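Local structure of spindle assembly checkpoint serine/threonine-protein kinase BUB1 (Saccharomyces cerevisiae, 3ESL) at residues R78-W83 with T112-F117; E97-F102 with E119-L124; Q129-A134 with R164-V169; E133-L138 with N158-L163. The protein acts in the spindle assembly checkpoint, delaying anaphase until chromosomes are bioriented, and is represented here by its conserved all-helical N-terminal domain. All coordinates share one frame; numbering follows the deposited sequence.

Contact 1 (R78-W83 with T112-F117)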
loop_
_atom_site.group_PDB
_atom_site.type_symbol
_atom_site.label_atom_id
_atom_site.label_comp_id
_atom_site.label_asym_id
_atom_site.label_seq_id
_atom_site.Cartn_x
_atom_site.Cartn_y
_atom_site.Cartn_z
ATOM N N ARG A 78 -0.087 8.315 -6.111
ATOM C CA ARG A 78 -0.818 7.288 -6.869
ATOM C C ARG A 78 -0.230 5.901 -6.627
ATOM O O ARG A 78 -0.971 4.919 -6.477
ATOM C CB ARG A 78 -0.780 7.588 -8.363
ATOM C CG ARG A 78 -1.323 8.953 -8.737
ATOM C CD ARG A 78 -1.047 9.257 -10.218
ATOM N NE ARG A 78 0.396 9.300 -10.501
ATOM C CZ ARG A 78 0.925 9.186 -11.718
ATOM N NH1 ARG A 78 0.140 9.019 -12.778
ATOM N NH2 ARG A 78 2.239 9.232 -11.878
ATOM N N PHE A 79 1.102 5.824 -6.598
ATOM C CA PHE A 79 1.803 4.572 -6.333
ATOM C C PHE A 79 1.527 4.091 -4.901
ATOM O O PHE A 79 1.206 2.919 -4.666
ATOM C CB PHE A 79 3.300 4.768 -6.548
ATOM C CG PHE A 79 4.096 3.491 -6.547
ATOM C CD1 PHE A 79 3.639 2.346 -7.214
ATOM C CD2 PHE A 79 5.347 3.458 -5.932
ATOM C CE1 PHE A 79 4.422 1.156 -7.216
ATOM C CE2 PHE A 79 6.118 2.283 -5.928
ATOM C CZ PHE A 79 5.657 1.143 -6.580
ATOM N N LEU A 80 1.651 5.004 -3.943
ATOM C CA LEU A 80 1.330 4.673 -2.550
ATOM C C LEU A 80 -0.060 4.047 -2.435
ATOM O O LEU A 80 -0.242 3.056 -1.733
ATOM C CB LEU A 80 1.448 5.907 -1.654
ATOM C CG LEU A 80 1.073 5.626 -0.192
ATOM C CD1 LEU A 80 1.920 4.486 0.389
ATOM C CD2 LEU A 80 1.191 6.905 0.658
ATOM N N LYS A 81 -1.041 4.616 -3.128
ATOM C CA LYS A 81 -2.404 4.123 -3.011
ATOM C C LYS A 81 -2.538 2.686 -3.501
ATOM O O LYS A 81 -3.322 1.928 -2.953
ATOM C CB LYS A 81 -3.393 5.061 -3.697
ATOM C CG LYS A 81 -3.616 6.366 -2.924
ATOM C CD LYS A 81 -4.657 7.230 -3.643
ATOM C CE LYS A 81 -4.542 8.691 -3.243
ATOM N NZ LYS A 81 -5.073 8.959 -1.874
ATOM N N ILE A 82 -1.760 2.314 -4.517
ATOM C CA ILE A 82 -1.784 0.934 -5.013
ATOM C C ILE A 82 -1.307 -0.027 -3.924
ATOM O O ILE A 82 -1.943 -1.056 -3.701
ATOM C CB ILE A 82 -0.982 0.759 -6.324
ATOM C CG1 ILE A 82 -1.496 1.743 -7.376
ATOM C CG2 ILE A 82 -1.103 -0.689 -6.849
ATOM C CD1 ILE A 82 -0.573 1.914 -8.557
ATOM N N TRP A 83 -0.219 0.328 -3.227
ATOM C CA TRP A 83 0.258 -0.481 -2.102
ATOM C C TRP A 83 -0.839 -0.643 -1.056
ATOM O O TRP A 83 -1.100 -1.752 -0.611
ATOM C CB TRP A 83 1.481 0.128 -1.423
ATOM C CG TRP A 83 2.732 0.010 -2.236
ATOM C CD1 TRP A 83 3.215 0.921 -3.109
ATOM C CD2 TRP A 83 3.653 -1.090 -2.241
ATOM N NE1 TRP A 83 4.388 0.472 -3.670
ATOM C CE2 TRP A 83 4.685 -0.759 -3.151
ATOM C CE3 TRP A 83 3.709 -2.317 -1.560
ATOM C CZ2 TRP A 83 5.761 -1.615 -3.412
ATOM C CZ3 TRP A 83 4.793 -3.179 -1.815
ATOM C CH2 TRP A 83 5.797 -2.817 -2.735
ATOM N N THR A 112 7.353 7.365 2.369
ATOM C CA THR A 112 7.837 7.874 3.658
ATOM C C THR A 112 7.808 9.400 3.793
ATOM O O THR A 112 8.045 9.943 4.887
ATOM C CB THR A 112 9.201 7.287 4.040
ATOM O OG1 THR A 112 10.141 7.532 2.996
ATOM C CG2 THR A 112 9.082 5.774 4.286
ATOM N N LYS A 113 7.494 10.096 2.699
ATOM C CA LYS A 113 7.270 11.534 2.764
ATOM C C LYS A 113 5.786 11.893 2.641
ATOM O O LYS A 113 5.428 13.079 2.525
ATOM C CB LYS A 113 8.113 12.259 1.706
ATOM C CG LYS A 113 9.611 12.072 1.870
ATOM C CD LYS A 113 10.381 12.775 0.742
ATOM C CE LYS A 113 11.872 12.437 0.807
ATOM N NZ LYS A 113 12.682 13.284 -0.128
ATOM N N LEU A 114 4.920 10.875 2.665
ATOM C CA LEU A 114 3.474 11.080 2.535
ATOM C C LEU A 114 2.703 10.723 3.805
ATOM O O LEU A 114 2.853 9.615 4.333
ATOM C CB LEU A 114 2.920 10.251 1.361
ATOM C CG LEU A 114 3.530 10.610 -0.005
ATOM C CD1 LEU A 114 3.020 9.650 -1.054
ATOM C CD2 LEU A 114 3.201 12.072 -0.382
ATOM N N SER A 115 1.852 11.649 4.259
ATOM C CA SER A 115 1.033 11.436 5.468
ATOM C C SER A 115 0.219 10.144 5.428
ATOM O O SER A 115 0.084 9.454 6.442
ATOM C CB SER A 115 0.086 12.619 5.695
ATOM O OG SER A 115 0.818 13.785 5.982
ATOM N N LEU A 116 -0.343 9.829 4.264
ATOM C CA LEU A 116 -1.161 8.642 4.103
ATOM C C LEU A 116 -0.437 7.377 4.549
ATOM O O LEU A 116 -1.055 6.486 5.137
ATOM C CB LEU A 116 -1.623 8.516 2.646
ATOM C CG LEU A 116 -2.567 7.338 2.358
ATOM C CD1 LEU A 116 -3.859 7.461 3.138
ATOM C CD2 LEU A 116 -2.819 7.229 0.871
ATOM N N PHE A 117 0.868 7.307 4.278
ATOM C CA PHE A 117 1.641 6.121 4.639
ATOM C C PHE A 117 1.579 5.919 6.152
ATOM O O PHE A 117 1.236 4.834 6.643
ATOM C CB PHE A 117 3.094 6.241 4.174
ATOM C CG PHE A 117 3.987 5.144 4.703
ATOM C CD1 PHE A 117 4.060 3.916 4.055
ATOM C CD2 PHE A 117 4.736 5.332 5.872
ATOM C CE1 PHE A 117 4.876 2.886 4.562
ATOM C CE2 PHE A 117 5.557 4.310 6.381
ATOM C CZ PHE A 117 5.630 3.086 5.718
#

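Contact 2 (E97-F102 with E119-L124)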
loop_
_atom_site.group_PDB
_atom_site.type_symbol
_atom_site.label_atom_id
_atom_site.label_comp_id
_atom_site.label_asym_id
_atom_site.label_seq_id
_atom_site.Cartn_x
_atom_site.Cartn_y
_atom_site.Cartn_z
ATOM N N GLU A 97 1.868 -10.289 7.232
ATOM C CA GLU A 97 2.148 -9.935 5.842
ATOM C C GLU A 97 1.796 -8.481 5.568
ATOM O O GLU A 97 2.523 -7.809 4.847
ATOM C CB GLU A 97 1.448 -10.887 4.875
ATOM C CG GLU A 97 2.148 -12.252 4.841
ATOM C CD GLU A 97 3.626 -12.132 4.489
ATOM O OE1 GLU A 97 3.926 -11.602 3.400
ATOM O OE2 GLU A 97 4.492 -12.541 5.305
ATOM N N SER A 98 0.703 -7.998 6.165
ATOM C CA SER A 98 0.378 -6.550 6.079
ATOM C C SER A 98 1.499 -5.687 6.653
ATOM O O SER A 98 1.988 -4.765 5.985
ATOM C CB SER A 98 -0.955 -6.213 6.775
ATOM O OG SER A 98 -2.049 -6.780 6.071
ATOM N N GLU A 99 1.908 -5.986 7.885
ATOM C CA GLU A 99 2.964 -5.221 8.529
ATOM C C GLU A 99 4.279 -5.338 7.741
ATOM O O GLU A 99 4.995 -4.352 7.571
ATOM C CB GLU A 99 3.172 -5.652 9.986
ATOM C CG GLU A 99 4.151 -4.744 10.692
ATOM C CD GLU A 99 4.503 -5.182 12.096
ATOM O OE1 GLU A 99 4.822 -6.370 12.296
ATOM O OE2 GLU A 99 4.473 -4.313 12.997
ATOM N N ASN A 100 4.580 -6.540 7.254
ATOM C CA ASN A 100 5.802 -6.739 6.481
ATOM C C ASN A 100 5.816 -5.926 5.186
ATOM O O ASN A 100 6.870 -5.477 4.740
ATOM C CB ASN A 100 6.023 -8.214 6.172
ATOM C CG ASN A 100 6.469 -8.995 7.394
ATOM O OD1 ASN A 100 6.804 -8.415 8.434
ATOM N ND2 ASN A 100 6.478 -10.319 7.272
ATOM N N THR A 101 4.639 -5.751 4.597
ATOM C CA THR A 101 4.515 -4.908 3.407
ATOM C C THR A 101 4.827 -3.457 3.766
ATOM O O THR A 101 5.636 -2.822 3.085
ATOM C CB THR A 101 3.139 -5.068 2.726
ATOM O OG1 THR A 101 2.916 -6.454 2.436
ATOM C CG2 THR A 101 3.091 -4.284 1.401
ATOM N N PHE A 102 4.237 -2.939 4.854
ATOM C CA PHE A 102 4.558 -1.572 5.270
ATOM C C PHE A 102 6.047 -1.404 5.597
ATOM O O PHE A 102 6.655 -0.388 5.261
ATOM C CB PHE A 102 3.727 -1.145 6.476
ATOM C CG PHE A 102 2.320 -0.728 6.145
ATOM C CD1 PHE A 102 2.071 0.482 5.501
ATOM C CD2 PHE A 102 1.239 -1.513 6.556
ATOM C CE1 PHE A 102 0.746 0.885 5.220
ATOM C CE2 PHE A 102 -0.074 -1.137 6.283
ATOM C CZ PHE A 102 -0.320 0.077 5.610
ATOM N N GLU A 119 -0.472 7.354 8.342
ATOM C CA GLU A 119 -1.870 7.171 8.796
ATOM C C GLU A 119 -2.340 5.719 8.686
ATOM O O GLU A 119 -2.907 5.155 9.633
ATOM C CB GLU A 119 -2.817 8.100 8.027
ATOM C CG GLU A 119 -2.577 9.575 8.349
ATOM C CD GLU A 119 -3.324 10.531 7.424
ATOM O OE1 GLU A 119 -3.530 10.194 6.235
ATOM O OE2 GLU A 119 -3.701 11.633 7.892
ATOM N N GLU A 120 -2.098 5.118 7.524
ATOM C CA GLU A 120 -2.508 3.740 7.278
ATOM C C GLU A 120 -1.710 2.714 8.087
ATOM O O GLU A 120 -2.290 1.767 8.625
ATOM C CB GLU A 120 -2.455 3.432 5.775
ATOM C CG GLU A 120 -3.484 4.239 4.958
ATOM C CD GLU A 120 -4.935 3.847 5.244
ATOM O OE1 GLU A 120 -5.210 2.666 5.551
ATOM O OE2 GLU A 120 -5.811 4.735 5.153
ATOM N N PHE A 121 -0.394 2.909 8.170
ATOM C CA PHE A 121 0.476 2.017 8.923
ATOM C C PHE A 121 0.082 2.105 10.409
ATOM O O PHE A 121 -0.083 1.085 11.087
ATOM C CB PHE A 121 1.934 2.423 8.687
ATOM C CG PHE A 121 2.965 1.388 9.117
ATOM C CD1 PHE A 121 2.598 0.214 9.775
ATOM C CD2 PHE A 121 4.315 1.632 8.882
ATOM C CE1 PHE A 121 3.569 -0.720 10.175
ATOM C CE2 PHE A 121 5.291 0.715 9.294
ATOM C CZ PHE A 121 4.918 -0.457 9.931
ATOM N N SER A 122 -0.127 3.325 10.891
ATOM C CA SER A 122 -0.578 3.515 12.279
ATOM C C SER A 122 -1.908 2.808 12.537
ATOM O O SER A 122 -2.078 2.170 13.594
ATOM C CB SER A 122 -0.683 5.004 12.629
ATOM O OG SER A 122 -1.210 5.168 13.945
ATOM N N LYS A 123 -2.847 2.925 11.593
ATOM C CA LYS A 123 -4.150 2.260 11.705
ATOM C C LYS A 123 -3.968 0.746 11.835
ATOM O O LYS A 123 -4.630 0.108 12.659
ATOM C CB LYS A 123 -5.057 2.604 10.522
ATOM C CG LYS A 123 -6.468 2.006 10.611
ATOM C CD LYS A 123 -7.315 2.323 9.365
ATOM C CE LYS A 123 -6.979 1.408 8.178
ATOM N NZ LYS A 123 -7.437 -0.008 8.375
ATOM N N LEU A 124 -3.061 0.170 11.041
ATOM C CA LEU A 124 -2.803 -1.272 11.142
ATOM C C LEU A 124 -2.346 -1.642 12.560
ATOM O O LEU A 124 -2.871 -2.596 13.161
ATOM C CB LEU A 124 -1.765 -1.722 10.094
ATOM C CG LEU A 124 -1.419 -3.215 10.116
ATOM C CD1 LEU A 124 -2.493 -4.035 9.446
ATOM C CD2 LEU A 124 -0.066 -3.466 9.459
#

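Contact 3 (Q129-A134 with R164-V169)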
loop_
_atom_site.group_PDB
_atom_site.type_symbol
_atom_site.label_atom_id
_atom_site.label_comp_id
_atom_site.label_asym_id
_atom_site.label_seq_id
_atom_site.Cartn_x
_atom_site.Cartn_y
_atom_site.Cartn_z
ATOM N N GLN A 129 -3.703 -3.541 18.187
ATOM C CA GLN A 129 -3.513 -3.183 19.594
ATOM C C GLN A 129 -2.060 -2.893 19.993
ATOM O O GLN A 129 -1.678 -3.040 21.155
ATOM C CB GLN A 129 -4.170 -4.224 20.533
ATOM C CG GLN A 129 -5.555 -4.657 20.107
ATOM C CD GLN A 129 -5.600 -6.114 19.726
ATOM O OE1 GLN A 129 -5.299 -6.982 20.548
ATOM N NE2 GLN A 129 -6.014 -6.401 18.500
ATOM N N PHE A 130 -1.236 -2.486 19.022
ATOM C CA PHE A 130 0.055 -1.908 19.336
ATOM C C PHE A 130 -0.192 -0.415 19.509
ATOM O O PHE A 130 0.226 0.406 18.687
ATOM C CB PHE A 130 1.096 -2.178 18.229
ATOM C CG PHE A 130 1.540 -3.619 18.139
ATOM C CD1 PHE A 130 2.416 -4.159 19.086
ATOM C CD2 PHE A 130 1.084 -4.435 17.109
ATOM C CE1 PHE A 130 2.831 -5.500 18.993
ATOM C CE2 PHE A 130 1.491 -5.764 17.006
ATOM C CZ PHE A 130 2.363 -6.296 17.945
ATOM N N PHE A 131 -0.892 -0.064 20.585
ATOM C CA PHE A 131 -1.467 1.273 20.715
ATOM C C PHE A 131 -0.436 2.397 20.736
ATOM O O PHE A 131 -0.563 3.385 19.998
ATOM C CB PHE A 131 -2.418 1.342 21.927
ATOM C CG PHE A 131 -3.670 0.519 21.757
ATOM C CD1 PHE A 131 -4.611 0.848 20.791
ATOM C CD2 PHE A 131 -3.906 -0.587 22.578
ATOM C CE1 PHE A 131 -5.763 0.086 20.622
ATOM C CE2 PHE A 131 -5.057 -1.352 22.426
ATOM C CZ PHE A 131 -5.988 -1.020 21.447
ATOM N N LEU A 132 0.596 2.249 21.555
ATOM C CA LEU A 132 1.568 3.326 21.707
ATOM C C LEU A 132 2.580 3.377 20.553
ATOM O O LEU A 132 3.072 4.449 20.199
ATOM C CB LEU A 132 2.236 3.289 23.092
ATOM C CG LEU A 132 1.240 3.404 24.266
ATOM C CD1 LEU A 132 1.919 3.196 25.612
ATOM C CD2 LEU A 132 0.447 4.717 24.244
ATOM N N GLU A 133 2.848 2.223 19.946
ATOM C CA GLU A 133 3.659 2.181 18.725
ATOM C C GLU A 133 2.955 2.934 17.595
ATOM O O GLU A 133 3.608 3.654 16.822
ATOM C CB GLU A 133 3.944 0.740 18.298
ATOM C CG GLU A 133 4.875 -0.019 19.249
ATOM C CD GLU A 133 4.136 -0.802 20.333
ATOM O OE1 GLU A 133 2.981 -0.464 20.677
ATOM O OE2 GLU A 133 4.727 -1.776 20.848
ATOM N N ALA A 134 1.634 2.765 17.506
ATOM C CA ALA A 134 0.827 3.455 16.493
ATOM C C ALA A 134 0.905 4.975 16.640
ATOM O O ALA A 134 0.949 5.699 15.642
ATOM C CB ALA A 134 -0.615 2.980 16.531
ATOM N N ARG A 164 -7.797 7.910 24.881
ATOM C CA ARG A 164 -8.450 8.317 26.131
ATOM C C ARG A 164 -9.726 7.527 26.424
ATOM O O ARG A 164 -10.009 7.220 27.584
ATOM C CB ARG A 164 -8.735 9.818 26.131
ATOM C CG ARG A 164 -7.519 10.661 26.481
ATOM C CD ARG A 164 -7.907 12.107 26.770
ATOM N NE ARG A 164 -8.050 12.888 25.542
ATOM C CZ ARG A 164 -7.056 13.550 24.954
ATOM N NH1 ARG A 164 -5.832 13.534 25.475
ATOM N NH2 ARG A 164 -7.285 14.230 23.838
ATOM N N GLU A 165 -10.476 7.197 25.370
ATOM C CA GLU A 165 -11.680 6.358 25.466
ATOM C C GLU A 165 -11.393 4.911 25.895
ATOM O O GLU A 165 -12.312 4.188 26.305
ATOM C CB GLU A 165 -12.464 6.376 24.145
ATOM C CG GLU A 165 -13.163 7.707 23.866
ATOM C CD GLU A 165 -13.859 7.745 22.518
ATOM O OE1 GLU A 165 -13.169 7.613 21.479
ATOM O OE2 GLU A 165 -15.098 7.921 22.495
ATOM N N MET A 166 -10.130 4.499 25.791
ATOM C CA MET A 166 -9.685 3.178 26.250
ATOM C C MET A 166 -8.794 3.261 27.507
ATOM O O MET A 166 -8.219 2.252 27.932
ATOM C CB MET A 166 -8.931 2.426 25.138
ATOM C CG MET A 166 -9.643 2.312 23.796
ATOM S SD MET A 166 -8.662 1.375 22.591
ATOM C CE MET A 166 -9.300 2.023 21.048
ATOM N N ASN A 167 -8.678 4.458 28.087
ATOM C CA ASN A 167 -7.891 4.684 29.315
ATOM C C ASN A 167 -6.394 4.364 29.167
ATOM O O ASN A 167 -5.787 3.778 30.071
ATOM C CB ASN A 167 -8.470 3.892 30.512
ATOM C CG ASN A 167 -9.952 4.160 30.753
ATOM O OD1 ASN A 167 -10.369 5.298 30.977
ATOM N ND2 ASN A 167 -10.753 3.095 30.734
ATOM N N ILE A 168 -5.802 4.756 28.039
ATOM C CA ILE A 168 -4.419 4.379 27.721
ATOM C C ILE A 168 -3.434 5.539 27.865
ATOM O O ILE A 168 -3.644 6.613 27.298
ATOM C CB ILE A 168 -4.308 3.765 26.294
ATOM C CG1 ILE A 168 -5.146 2.488 26.193
ATOM C CG2 ILE A 168 -2.845 3.482 25.926
ATOM C CD1 ILE A 168 -5.349 1.989 24.783
ATOM N N VAL A 169 -2.367 5.300 28.631
ATOM C CA VAL A 169 -1.236 6.233 28.782
ATOM C C VAL A 169 0.075 5.469 29.013
ATOM O O VAL A 169 0.055 4.302 29.413
ATOM C CB VAL A 169 -1.444 7.258 29.942
ATOM C CG1 VAL A 169 -2.117 8.533 29.437
ATOM C CG2 VAL A 169 -2.215 6.639 31.117
#

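Contact 4 (E133-L138 with N158-L163)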
loop_
_atom_site.group_PDB
_atom_site.type_symbol
_atom_site.label_atom_id
_atom_site.label_comp_id
_atom_site.label_asym_id
_atom_site.label_seq_id
_atom_site.Cartn_x
_atom_site.Cartn_y
_atom_site.Cartn_z
ATOM N N GLU A 133 2.848 2.223 19.946
ATOM C CA GLU A 133 3.659 2.181 18.725
ATOM C C GLU A 133 2.955 2.934 17.595
ATOM O O GLU A 133 3.608 3.654 16.822
ATOM C CB GLU A 133 3.944 0.740 18.298
ATOM C CG GLU A 133 4.875 -0.019 19.249
ATOM C CD GLU A 133 4.136 -0.802 20.333
ATOM O OE1 GLU A 133 2.981 -0.464 20.677
ATOM O OE2 GLU A 133 4.727 -1.776 20.848
ATOM N N ALA A 134 1.634 2.765 17.506
ATOM C CA ALA A 134 0.827 3.455 16.493
ATOM C C ALA A 134 0.905 4.975 16.640
ATOM O O ALA A 134 0.949 5.699 15.642
ATOM C CB ALA A 134 -0.615 2.980 16.531
ATOM N N LYS A 135 0.940 5.464 17.883
ATOM C CA LYS A 135 1.066 6.903 18.135
ATOM C C LYS A 135 2.439 7.389 17.695
ATOM O O LYS A 135 2.548 8.402 17.008
ATOM C CB LYS A 135 0.819 7.225 19.625
ATOM C CG LYS A 135 1.132 8.658 20.025
ATOM C CD LYS A 135 0.676 8.937 21.453
ATOM C CE LYS A 135 1.010 10.358 21.872
ATOM N NZ LYS A 135 0.060 10.827 22.915
ATOM N N VAL A 136 3.482 6.642 18.050
ATOM C CA VAL A 136 4.853 7.028 17.726
ATOM C C VAL A 136 5.041 7.098 16.204
ATOM O O VAL A 136 5.753 7.967 15.693
ATOM C CB VAL A 136 5.882 6.075 18.363
ATOM C CG1 VAL A 136 7.303 6.436 17.933
ATOM C CG2 VAL A 136 5.778 6.128 19.886
ATOM N N LEU A 137 4.382 6.189 15.495
ATOM C CA LEU A 137 4.454 6.178 14.037
ATOM C C LEU A 137 3.884 7.466 13.429
ATOM O O LEU A 137 4.460 8.017 12.486
ATOM C CB LEU A 137 3.742 4.954 13.497
ATOM C CG LEU A 137 3.981 4.545 12.055
ATOM C CD1 LEU A 137 5.475 4.525 11.714
ATOM C CD2 LEU A 137 3.333 3.187 11.882
ATOM N N LEU A 138 2.773 7.957 13.976
ATOM C CA LEU A 138 2.219 9.236 13.501
ATOM C C LEU A 138 3.187 10.382 13.783
ATOM O O LEU A 138 3.430 11.237 12.924
ATOM C CB LEU A 138 0.851 9.525 14.117
ATOM C CG LEU A 138 -0.280 8.579 13.716
ATOM C CD1 LEU A 138 -1.503 8.812 14.593
ATOM C CD2 LEU A 138 -0.640 8.717 12.225
ATOM N N ASN A 158 -7.150 12.933 16.707
ATOM C CA ASN A 158 -8.276 12.001 16.777
ATOM C C ASN A 158 -7.888 10.679 17.431
ATOM O O ASN A 158 -8.689 10.074 18.149
ATOM C CB ASN A 158 -8.878 11.746 15.390
ATOM C CG ASN A 158 -9.437 13.009 14.749
ATOM O OD1 ASN A 158 -9.642 14.023 15.417
ATOM N ND2 ASN A 158 -9.691 12.948 13.450
ATOM N N TYR A 159 -6.656 10.238 17.184
ATOM C CA TYR A 159 -6.158 9.002 17.775
ATOM C C TYR A 159 -5.988 9.127 19.290
ATOM O O TYR A 159 -6.328 8.201 20.047
ATOM C CB TYR A 159 -4.843 8.567 17.126
ATOM C CG TYR A 159 -4.368 7.226 17.631
ATOM C CD1 TYR A 159 -5.274 6.175 17.816
ATOM C CD2 TYR A 159 -3.026 7.006 17.936
ATOM C CE1 TYR A 159 -4.849 4.944 18.284
ATOM C CE2 TYR A 159 -2.592 5.769 18.411
ATOM C CZ TYR A 159 -3.516 4.746 18.576
ATOM O OH TYR A 159 -3.111 3.516 19.040
ATOM N N GLU A 160 -5.463 10.265 19.731
ATOM C CA GLU A 160 -5.354 10.532 21.167
ATOM C C GLU A 160 -6.724 10.527 21.864
ATOM O O GLU A 160 -6.826 10.115 23.020
ATOM C CB GLU A 160 -4.578 11.825 21.426
ATOM C CG GLU A 160 -3.108 11.699 21.041
ATOM C CD GLU A 160 -2.327 12.998 21.141
ATOM O OE1 GLU A 160 -2.941 14.088 21.090
ATOM O OE2 GLU A 160 -1.085 12.926 21.259
ATOM N N ASP A 161 -7.765 10.955 21.148
ATOM C CA ASP A 161 -9.141 10.890 21.643
ATOM C C ASP A 161 -9.618 9.448 21.785
ATOM O O ASP A 161 -10.352 9.121 22.722
ATOM C CB ASP A 161 -10.095 11.637 20.710
ATOM C CG ASP A 161 -9.883 13.134 20.723
ATOM O OD1 ASP A 161 -9.338 13.663 21.720
ATOM O OD2 ASP A 161 -10.270 13.783 19.724
ATOM N N ARG A 162 -9.214 8.594 20.845
ATOM C CA ARG A 162 -9.553 7.172 20.917
ATOM C C ARG A 162 -8.794 6.493 22.049
ATOM O O ARG A 162 -9.340 5.616 22.724
ATOM C CB ARG A 162 -9.304 6.469 19.578
ATOM C CG ARG A 162 -10.197 6.981 18.448
ATOM C CD ARG A 162 -10.233 6.032 17.247
ATOM N NE ARG A 162 -8.938 5.909 16.568
ATOM C CZ ARG A 162 -8.455 6.788 15.693
ATOM N NH1 ARG A 162 -9.139 7.885 15.383
ATOM N NH2 ARG A 162 -7.274 6.571 15.124
ATOM N N LEU A 163 -7.545 6.918 22.260
ATOM C CA LEU A 163 -6.700 6.396 23.333
ATOM C C LEU A 163 -7.300 6.685 24.706
ATOM O O LEU A 163 -7.322 5.809 25.580
ATOM C CB LEU A 163 -5.283 6.977 23.235
ATOM C CG LEU A 163 -4.104 6.082 22.810
ATOM C CD1 LEU A 163 -4.499 4.872 21.955
ATOM C CD2 LEU A 163 -3.007 6.895 22.131
#

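Contact 1 (R78-W83 with T112-F117)
Leu80 on helix 77-90 reaches across to the first turn of helix 115-127, joining the two in the all-alpha, TPR-like array, and most of the packing converges on one of its methyl groups. With CG anti to the backbone N (chi1 178°), the side chain carries CD2 in among three residues. There CD2 lies 3.7 Å from CD1 of Leu114, the N-cap residue, the two leucines lying alongside and pointing opposite ways. The same methyl sits 3.8 Å from CB of Leu116 and comes as close as 3.7 Å to the backbone N of Phe117. That amide already donates to Leu114 O in the helix's first turn, so the approach of the methyl is plain packing. The other branch, Leu80 CD1, faces the edge of the Phe117 ring, near its plane.

A looser contact lies on the solvent side, where the exposed Lys81 runs roughly perpendicular to Leu116. The bend at chi4 (-75°) leaves NZ 4.0 Å from Leu116 CD2, the same methyl that Lys81 CG touches.

Helix 95-108 adds to the same layer through Met105, which touches both Leu80 and Trp83. Behind the segment 78-83, Ile82 packs on helices 29-47 and 49-67, while Ser115 OG is hydrogen-bonded to Pro148 O.

Contact 2 (E97-F102 with E119-L124)
Phe102 and Phe121 lie in near-parallel planes, 6° apart, each ring over the other residue's CB or CA rather than over its ring. They join helices 95-108 and 115-127, consecutive in the chain, whose short segments pack antiparallel at 151° with axes 10.6 Å apart, consistent with the TPR-like all-alpha domain. Phe102 can be followed outward from its backbone. Its CB stands directly over the middle of the Phe121 ring, 3.5 Å from the centroid, a CH-pi contact. CG comes next, 3.7 Å from Phe121 CG. CD1 meets Phe121 CB, whereas CD2 touches Leu124 CD2 at 3.7 Å. Farther out, CE1 is near the backbone of Phe121, and CZ ends 3.9 Å from Glu120 C. The exchange is mutual: Phe121 CA lies over the Phe102 ring, 3.9 Å from its centroid.

Leu124, its CG anti to the backbone N, extends both methyls to the turn at Ser98-Glu99 on helix 95-108, CD1 to Ser98 CB at 3.8 Å and CD2 to the backbone of Glu99. Glu99 gives its CG to the Phe121 edge and its carboxylate to Arg185. Ser98 OG bonds to Asn94 O. Ser98 and Glu99 thus spend their polar ends elsewhere, and the contact itself is held by aromatic and aliphatic packing.

Contact 3 (Q129-A134 with R164-V169)
With CG anti to its carbonyl carbon (chi1 -68°), Phe131 presents a ring face, and Ile168, its CG1 turned likewise (chi1 -62°), sets CD1 over it. A Schellman motif ends helix 149-165 here: Asn167, at positive phi, is the C-prime residue, with Asn167 N bonded to Arg164 O and Ile168 N to Leu163 O. This turn aims Met166 and Ile168 at the start of helix 131-143.

Ile168 CD1 is 3.9 Å from the centroid of the Phe131 ring; the opposite face has Gln129 CA, off toward the rim. The sulfur of Met166 approaches obliquely, 4.3 Å from the same centroid, in a Met-aromatic contact. Its chain is extended beyond CG, bringing SD to 3.7 Å from Phe131 CE1.

The contact is at the surface. Leu163 of helix 149-165 touches both Phe131 and Ile168, and Leu132 also packs on Ser178 and Arg181 of helix 177-186. Leu132 and Ile168 lie alongside, pointing opposite ways, Leu132 CD2 resting 3.9 Å from Ile168 CG2.

Contact 4 (E133-L138 with N158-L163)
Lys135 and Glu160 form a salt bridge between helices 131-143 and 149-165, NZ donating to OE2 at 2.9 Å. The ammonium meets the carboxylate on its anti side, 32° out of the plane. The lysine chain is extended throughout, with CG anti to its backbone N (chi1 171°), and spans the gap between helices whose short segments run nearly antiparallel, at 166°, with axes 11.0 Å apart. Glu160, also extended beyond CG, comes in nearly perpendicular to it.

Next inward comes Tyr159, whose CG is anti to the backbone N, the torsion that carries the ring edge up to the facing helix. There CE2 lies 3.6 Å from the backbone N of Lys135. The Tyr159 hydroxyl oxygen passes close to Ala134 CB, at 3.6 Å, and has its hydrogen-bond partner in Phe131 O, one turn earlier on helix 131-143.

Apolar packing closes the interface around this ring. Leu138 CD1 approaches obliquely, 4.1 Å from Tyr159 CD2, and the Leu138 side chain also touches Leu152 and Leu156. Leu163 CD2 lies over one face of the ring, offset toward the rim, and is 4.3 Å from Lys135 CD.

The chemistry is layered: a charge pair between two partly exposed residues flanks a buried tyrosine whose polar oxygen is satisfied by a backbone carbonyl, consistent with the ring packing among aliphatic groups.

The contacts run along the helices of the all-alpha, TPR-like domain from 77-90 to 149-165; contact 1 skips helix 95-108, which contact 2 uses. Contacts 1 and 2 share helix 115-127, with centres 11 Å apart, and touch where Trp83 CE3 lies 3.6 Å from Thr101 CG2. Contact 2 meets contact 4 across helices 115-127 and 131-143, through Ser122 OG, 2.8 Å from Ala134 O in a probable hydrogen bond, and through Phe121 beside Leu137. Contacts 3 and 4 join the same pair of helices, 7 Å apart between centres: one at the surface end, the other farther in. Contacts 1 and 3 do not touch, their centres about 24 Å apart. The kinase catalytic domain is not part of this chain.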